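Local atomic coordinates of putative alpha-L-fucosidase (Bacteroides thetaiotaomicron VPI-5482, PDB entry 3GZA), a protein that probably hydrolyses alpha-L-fucosidic linkages, as a putative exported fucosidase of glycosyl hydrolase family 29. Residues Arg112-Val115 against Asn116-Lys120; Glu196-Val199 against Asn200-Pro204. One frame throughout, in Å; residues are numbered along the deposited sequence.

Contact 1 (Arg112-Val115 against Asn116-Lys120)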
ATOM      1  N   ARG A 112      17.874  -5.883   6.885  1.00 25.01           N
ATOM      2  CA  ARG A 112      18.815  -7.004   6.862  1.00 24.88           C
ATOM      3  C   ARG A 112      20.265  -6.537   6.744  1.00 25.13           C
ATOM      4  O   ARG A 112      21.154  -6.977   7.463  1.00 25.34           O
ATOM      5  CB  ARG A 112      18.481  -7.980   5.775  1.00 25.46           C
ATOM      6  CG  ARG A 112      19.357  -9.214   5.941  1.00 24.71           C
ATOM      7  CD  ARG A 112      18.889 -10.449   5.268  1.00 23.98           C
ATOM      8  NE  ARG A 112      17.501 -10.757   5.504  1.00 25.69           N
ATOM      9  CZ  ARG A 112      17.008 -11.278   6.646  1.00 24.60           C
ATOM     10  NH1 ARG A 112      17.791 -11.561   7.670  1.00 25.96           N
ATOM     11  NH2 ARG A 112      15.710 -11.544   6.727  1.00 25.79           N
ATOM     12  N   ASP A 113      20.505  -5.651   5.785  1.00 24.50           N
ATOM     13  CA  ASP A 113      21.847  -5.099   5.617  1.00 25.40           C
ATOM     14  C   ASP A 113      22.304  -4.552   6.980  1.00 25.11           C
ATOM     15  O   ASP A 113      23.423  -4.809   7.443  1.00 24.54           O
ATOM     16  CB  ASP A 113      21.825  -3.937   4.642  1.00 25.04           C
ATOM     17  CG  ASP A 113      21.766  -4.328   3.180  1.00 28.35           C
ATOM     18  OD1 ASP A 113      21.442  -5.464   2.814  1.00 27.06           O
ATOM     19  OD2 ASP A 113      22.043  -3.405   2.391  1.00 30.84           O
ATOM     20  N   PHE A 114      21.426  -3.804   7.620  1.00 25.22           N
ATOM     21  CA  PHE A 114      21.715  -3.111   8.879  1.00 25.02           C
ATOM     22  C   PHE A 114      22.014  -4.003  10.040  1.00 24.78           C
ATOM     23  O   PHE A 114      23.051  -3.829  10.714  1.00 24.74           O
ATOM     24  CB  PHE A 114      20.522  -2.220   9.220  1.00 25.06           C
ATOM     25  CG  PHE A 114      20.716  -1.394  10.444  1.00 25.23           C
ATOM     26  CD1 PHE A 114      21.386  -0.217  10.376  1.00 26.04           C
ATOM     27  CD2 PHE A 114      20.200  -1.782  11.665  1.00 26.98           C
ATOM     28  CE1 PHE A 114      21.599   0.548  11.502  1.00 26.19           C
ATOM     29  CE2 PHE A 114      20.377  -0.972  12.805  1.00 27.75           C
ATOM     30  CZ  PHE A 114      21.074   0.171  12.712  1.00 27.22           C
ATOM     31  N   VAL A 115      21.186  -5.021  10.251  1.00 25.21           N
ATOM     32  CA  VAL A 115      21.457  -5.902  11.378  1.00 25.22           C
ATOM     33  C   VAL A 115      22.729  -6.701  11.124  1.00 24.71           C
ATOM     34  O   VAL A 115      23.535  -6.941  12.043  1.00 24.62           O
ATOM     35  CB  VAL A 115      20.285  -6.834  11.735  1.00 24.44           C
ATOM     36  CG1 VAL A 115      19.012  -6.047  12.113  1.00 26.85           C
ATOM     37  CG2 VAL A 115      20.006  -7.833  10.616  1.00 25.78           C
ATOM     38  N   ASN A 116      22.990  -7.058   9.858  1.00 24.70           N
ATOM     39  CA  ASN A 116      24.215  -7.738   9.523  1.00 24.95           C
ATOM     40  C   ASN A 116      25.447  -6.854   9.834  1.00 24.47           C
ATOM     41  O   ASN A 116      26.442  -7.346  10.379  1.00 24.96           O
ATOM     42  CB  ASN A 116      24.220  -8.158   8.032  1.00 23.66           C
ATOM     43  CG  ASN A 116      23.237  -9.296   7.724  1.00 26.45           C
ATOM     44  OD1 ASN A 116      22.678  -9.933   8.621  1.00 26.62           O
ATOM     45  ND2 ASN A 116      23.117  -9.622   6.428  1.00 26.05           N
ATOM     46  N   SER A 117      25.367  -5.568   9.446  1.00 24.05           N
ATOM     47  CA  SER A 117      26.450  -4.622   9.691  1.00 25.23           C
ATOM     48  C   SER A 117      26.670  -4.460  11.169  1.00 24.32           C
ATOM     49  O   SER A 117      27.808  -4.441  11.620  1.00 23.88           O
ATOM     50  CB  SER A 117      26.170  -3.265   9.023  1.00 25.68           C
ATOM     51  OG  SER A 117      26.147  -3.420   7.618  1.00 25.17           O
ATOM     52  N   CYS A 118      25.602  -4.315  11.959  1.00 24.77           N
ATOM     53  CA  CYS A 118      25.758  -4.191  13.418  1.00 26.07           C
ATOM     54  C   CYS A 118      26.581  -5.343  13.945  1.00 25.83           C
ATOM     55  O   CYS A 118      27.594  -5.177  14.629  1.00 26.55           O
ATOM     56  CB  CYS A 118      24.398  -4.176  14.110  1.00 25.99           C
ATOM     57  SG  CYS A 118      23.508  -2.599  13.867  1.00 26.92           S
ATOM     58  N   ARG A 119      26.156  -6.562  13.627  1.00 25.50           N
ATOM     59  CA  ARG A 119      26.809  -7.735  14.185  1.00 25.90           C
ATOM     60  C   ARG A 119      28.249  -7.869  13.714  1.00 25.54           C
ATOM     61  O   ARG A 119      29.121  -8.343  14.457  1.00 26.95           O
ATOM     62  CB  ARG A 119      25.989  -8.988  13.872  1.00 26.48           C
ATOM     63  CG  ARG A 119      24.660  -8.982  14.605  1.00 27.40           C
ATOM     64  CD  ARG A 119      23.782 -10.183  14.345  1.00 28.15           C
ATOM     65  NE  ARG A 119      22.473  -9.999  15.016  1.00 28.15           N
ATOM     66  CZ  ARG A 119      21.282  -9.929  14.408  1.00 28.18           C
ATOM     67  NH1 ARG A 119      21.144 -10.045  13.085  1.00 29.60           N
ATOM     68  NH2 ARG A 119      20.213  -9.750  15.152  1.00 29.86           N
ATOM     69  N   LYS A 120      28.507  -7.473  12.477  1.00 25.29           N
ATOM     70  CA  LYS A 120      29.870  -7.514  11.911  1.00 24.57           C
ATOM     71  C   LYS A 120      30.886  -6.695  12.737  1.00 24.19           C
ATOM     72  O   LYS A 120      32.040  -7.122  12.917  1.00 25.55           O
ATOM     73  CB  LYS A 120      29.847  -7.013  10.464  1.00 25.02           C
ATOM     74  CG  LYS A 120      31.206  -6.949   9.757  1.00 25.46           C
ATOM     75  CD  LYS A 120      31.079  -6.599   8.283  1.00 25.20           C
ATOM     76  CE  LYS A 120      32.405  -6.381   7.619  1.00 27.61           C
ATOM     77  NZ  LYS A 120      32.157  -6.021   6.188  1.00 29.20           N
TER
HETATM   78  O   HOH W   1      20.564 -11.601   8.270  1.00 15.84           O
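Phe114 carries the sulfur of Cys118, one helical turn on, over one face of its ring. The sulfur SG of Cys118 stands 4.0 Å from the centroid of the Phe114 ring, offset toward the rim and nearest to CE2. This is a Cys sulfur-aromatic contact. CG of Phe114 lies opposite its backbone N (chi1 -177°) and SG of Cys118 beside its own, which brings ring and sulfur together on one side of the helix. Ala76 and Leu78 of strand 75-79 and Trp64 of helix 61-69 also pack on Phe114. A second side of the helix carries Val115 and Arg119, which lie side by side. CG2 of Val115 comes within 3.5 Å of NH1 of Arg119, oblique to the guanidinium, whose NH2 bonds to the carbonyls of Tyr173 and Asp175. One water joins Arg112 and Asn116. It accepts from NH1 of Arg112 at 2.8 Å, in the guanidinium plane, and donates to OD1 of Asn116 at 2.7 Å. Four i to i+4 backbone bonds join 112-115 to 116-120. The helix thus turns sulfur and ring to the barrel wall and leaves the guanidinium groups of Arg112 and Arg119 to backbone carbonyls, Arg172 O for Arg112, and a water.

Contact 2 (Glu196-Val199 against Asn200-Pro204)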
ATOM      1  N   GLU A 196       3.151  -6.612  22.782  1.00 24.91           N
ATOM      2  CA  GLU A 196       4.016  -7.063  23.849  1.00 25.09           C
ATOM      3  C   GLU A 196       4.120  -8.592  23.836  1.00 25.60           C
ATOM      4  O   GLU A 196       5.229  -9.122  23.990  1.00 26.89           O
ATOM      5  CB  GLU A 196       3.583  -6.530  25.230  1.00 25.94           C
ATOM      6  CG  GLU A 196       4.623  -6.830  26.257  1.00 25.47           C
ATOM      7  CD  GLU A 196       4.130  -6.761  27.686  1.00 28.05           C
ATOM      8  OE1 GLU A 196       3.014  -6.228  27.964  1.00 30.71           O
ATOM      9  OE2 GLU A 196       4.888  -7.263  28.561  1.00 27.15           O
ATOM     10  N   PRO A 197       3.009  -9.314  23.614  1.00 24.83           N
ATOM     11  CA  PRO A 197       3.167 -10.775  23.583  1.00 26.03           C
ATOM     12  C   PRO A 197       4.028 -11.283  22.459  1.00 25.24           C
ATOM     13  O   PRO A 197       4.647 -12.347  22.597  1.00 24.86           O
ATOM     14  CB  PRO A 197       1.741 -11.281  23.385  1.00 26.16           C
ATOM     15  CG  PRO A 197       0.883 -10.194  23.884  1.00 27.43           C
ATOM     16  CD  PRO A 197       1.570  -8.944  23.527  1.00 26.51           C
ATOM     17  N   ILE A 198       4.026 -10.565  21.350  1.00 25.66           N
ATOM     18  CA  ILE A 198       4.853 -10.942  20.178  1.00 24.77           C
ATOM     19  C   ILE A 198       6.334 -10.768  20.524  1.00 24.83           C
ATOM     20  O   ILE A 198       7.147 -11.671  20.308  1.00 25.16           O
ATOM     21  CB  ILE A 198       4.491 -10.120  18.946  1.00 25.90           C
ATOM     22  CG1 ILE A 198       3.061 -10.374  18.523  1.00 27.46           C
ATOM     23  CG2 ILE A 198       5.426 -10.449  17.752  1.00 25.97           C
ATOM     24  CD1 ILE A 198       2.608  -9.345  17.492  1.00 26.80           C
ATOM     25  N   VAL A 199       6.663  -9.634  21.119  1.00 25.30           N
ATOM     26  CA  VAL A 199       8.047  -9.355  21.508  1.00 25.85           C
ATOM     27  C   VAL A 199       8.445 -10.354  22.606  1.00 26.20           C
ATOM     28  O   VAL A 199       9.538 -10.957  22.580  1.00 26.38           O
ATOM     29  CB  VAL A 199       8.231  -7.888  21.911  1.00 25.46           C
ATOM     30  CG1 VAL A 199       9.691  -7.670  22.433  1.00 26.65           C
ATOM     31  CG2 VAL A 199       7.890  -6.965  20.757  1.00 27.49           C
ATOM     32  N   ASN A 200       7.552 -10.668  23.540  1.00 26.22           N
ATOM     33  CA  ASN A 200       7.929 -11.604  24.590  1.00 26.82           C
ATOM     34  C   ASN A 200       8.198 -13.001  24.066  1.00 26.48           C
ATOM     35  O   ASN A 200       9.091 -13.688  24.529  1.00 26.87           O
ATOM     36  CB  ASN A 200       6.822 -11.698  25.645  1.00 27.31           C
ATOM     37  CG  ASN A 200       6.841 -10.541  26.621  1.00 32.97           C
ATOM     38  OD1 ASN A 200       7.896  -9.892  26.821  1.00 37.27           O
ATOM     39  ND2 ASN A 200       5.692 -10.300  27.274  1.00 35.47           N
ATOM     40  N   LYS A 201       7.403 -13.430  23.100  1.00 26.22           N
ATOM     41  CA  LYS A 201       7.568 -14.764  22.562  1.00 25.45           C
ATOM     42  C   LYS A 201       8.822 -14.908  21.719  1.00 24.93           C
ATOM     43  O   LYS A 201       9.600 -15.866  21.897  1.00 25.33           O
ATOM     44  CB  LYS A 201       6.362 -15.122  21.714  1.00 25.99           C
ATOM     45  CG  LYS A 201       6.433 -16.494  21.077  1.00 28.13           C
ATOM     46  CD  LYS A 201       5.172 -16.855  20.365  1.00 31.58           C
ATOM     47  CE  LYS A 201       5.244 -18.281  19.795  1.00 37.34           C
ATOM     48  NZ  LYS A 201       3.977 -18.628  19.089  1.00 42.08           N
ATOM     49  N   TYR A 202       8.990 -14.005  20.775  1.00 25.50           N
ATOM     50  CA  TYR A 202      10.075 -14.145  19.802  1.00 25.83           C
ATOM     51  C   TYR A 202      11.366 -13.465  20.174  1.00 26.25           C
ATOM     52  O   TYR A 202      12.403 -13.826  19.662  1.00 26.93           O
ATOM     53  CB  TYR A 202       9.599 -13.669  18.444  1.00 25.73           C
ATOM     54  CG  TYR A 202       8.458 -14.496  17.932  1.00 26.29           C
ATOM     55  CD1 TYR A 202       8.638 -15.840  17.601  1.00 28.08           C
ATOM     56  CD2 TYR A 202       7.195 -13.956  17.791  1.00 27.71           C
ATOM     57  CE1 TYR A 202       7.559 -16.623  17.141  1.00 27.94           C
ATOM     58  CE2 TYR A 202       6.135 -14.735  17.341  1.00 27.80           C
ATOM     59  CZ  TYR A 202       6.333 -16.048  17.021  1.00 26.81           C
ATOM     60  OH  TYR A 202       5.277 -16.762  16.553  1.00 30.71           O
ATOM     61  N   GLN A 203      11.283 -12.490  21.079  1.00 26.25           N
ATOM     62  CA  GLN A 203      12.412 -11.679  21.475  1.00 25.75           C
ATOM     63  C   GLN A 203      12.441 -11.495  22.997  1.00 25.27           C
ATOM     64  O   GLN A 203      12.439 -10.343  23.477  1.00 25.13           O
ATOM     65  CB  GLN A 203      12.311 -10.334  20.768  1.00 25.62           C
ATOM     66  CG  GLN A 203      12.530 -10.362  19.259  1.00 25.06           C
ATOM     67  CD  GLN A 203      13.939 -10.617  18.849  1.00 26.35           C
ATOM     68  OE1 GLN A 203      14.882 -10.287  19.571  1.00 26.45           O
ATOM     69  NE2 GLN A 203      14.108 -11.170  17.661  1.00 24.73           N
ATOM     70  N   PRO A 204      12.512 -12.591  23.750  1.00 26.74           N
ATOM     71  CA  PRO A 204      12.454 -12.519  25.200  1.00 27.63           C
ATOM     72  C   PRO A 204      13.539 -11.666  25.877  1.00 28.49           C
ATOM     73  O   PRO A 204      13.329 -11.248  27.009  1.00 30.38           O
ATOM     74  CB  PRO A 204      12.524 -13.994  25.644  1.00 27.44           C
ATOM     75  CG  PRO A 204      13.199 -14.639  24.530  1.00 28.36           C
ATOM     76  CD  PRO A 204      12.647 -13.989  23.322  1.00 27.04           C
TER
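Val199 and Gln203 meet on the buried side of helix 196-202, at its C-terminal end. CG1 of Val199 is 4.1 Å from CB of Gln203, and Val199 also packs on Phe208 of strand 207-209. Gln203 is the first residue to leave helical geometry, yet its N still bonds to Val199 O at 2.8 Å. That bond is bent, with an N-H...O angle of 139°. Beyond CB, the Gln203 chain folds at chi2 (-71°) and carries its amide away from the turn. There OE1 takes the N-H of Leu176, and NE2 reaches the carbonyls of Cys170 and Gly174.

Along the flank facing helix 148-171, Ile198 touches Tyr202. CG2 of Ile198 lies in the ring plane at the edge, 3.9 Å from CD2 of Tyr202. The solvent side, in contrast to the buried Val199 and Gln203, is at Lys201. Its CG sits over the Tyr202 ring centre, 3.9 Å above the plane. The lysine chain then runs on fully extended, and its NZ makes a weak bond to the Tyr202 hydroxyl, at 3.4 Å from OH.

The direct link between Glu196 and Asn200, both partly exposed, is loose. Their carboxylate and amide planes are 69° apart. ND2 of Asn200 gives OE2 of Glu196 a weak bond of 3.4 Å. Arg214 is the stronger partner: its NH1 makes a salt bridge to OE2 of Glu196 and a hydrogen bond to OD1 of Asn200. Replacing Asn200 with a leucine would probably leave Arg214 without its amide acceptor and Glu196 without the weak amide donor. The chemistry implies that Arg214, more than the direct amide bond, ties these two side chains together.

Both contacts are local, i to i+4 contacts within one helix each, on the alpha side of the TIM-type barrel. Contact 1 lies within helix 110-121, in the chain between parallel strands 75-79 and 124-129, on which its side chains pack. Contact 2 spans all of helix 196-202 and its exit, in the crossover from strand 178-181 to strand 207-209. Their centres are 21 Å apart, and the nearest atoms are about 7 Å apart without touching. Contact 1 has the larger buried share, with an aromatic and sulfur core. Contact 2 buries little beyond Val199 and Gln203. Its polar pair shares an arginine, whereas that of contact 1 shares a water.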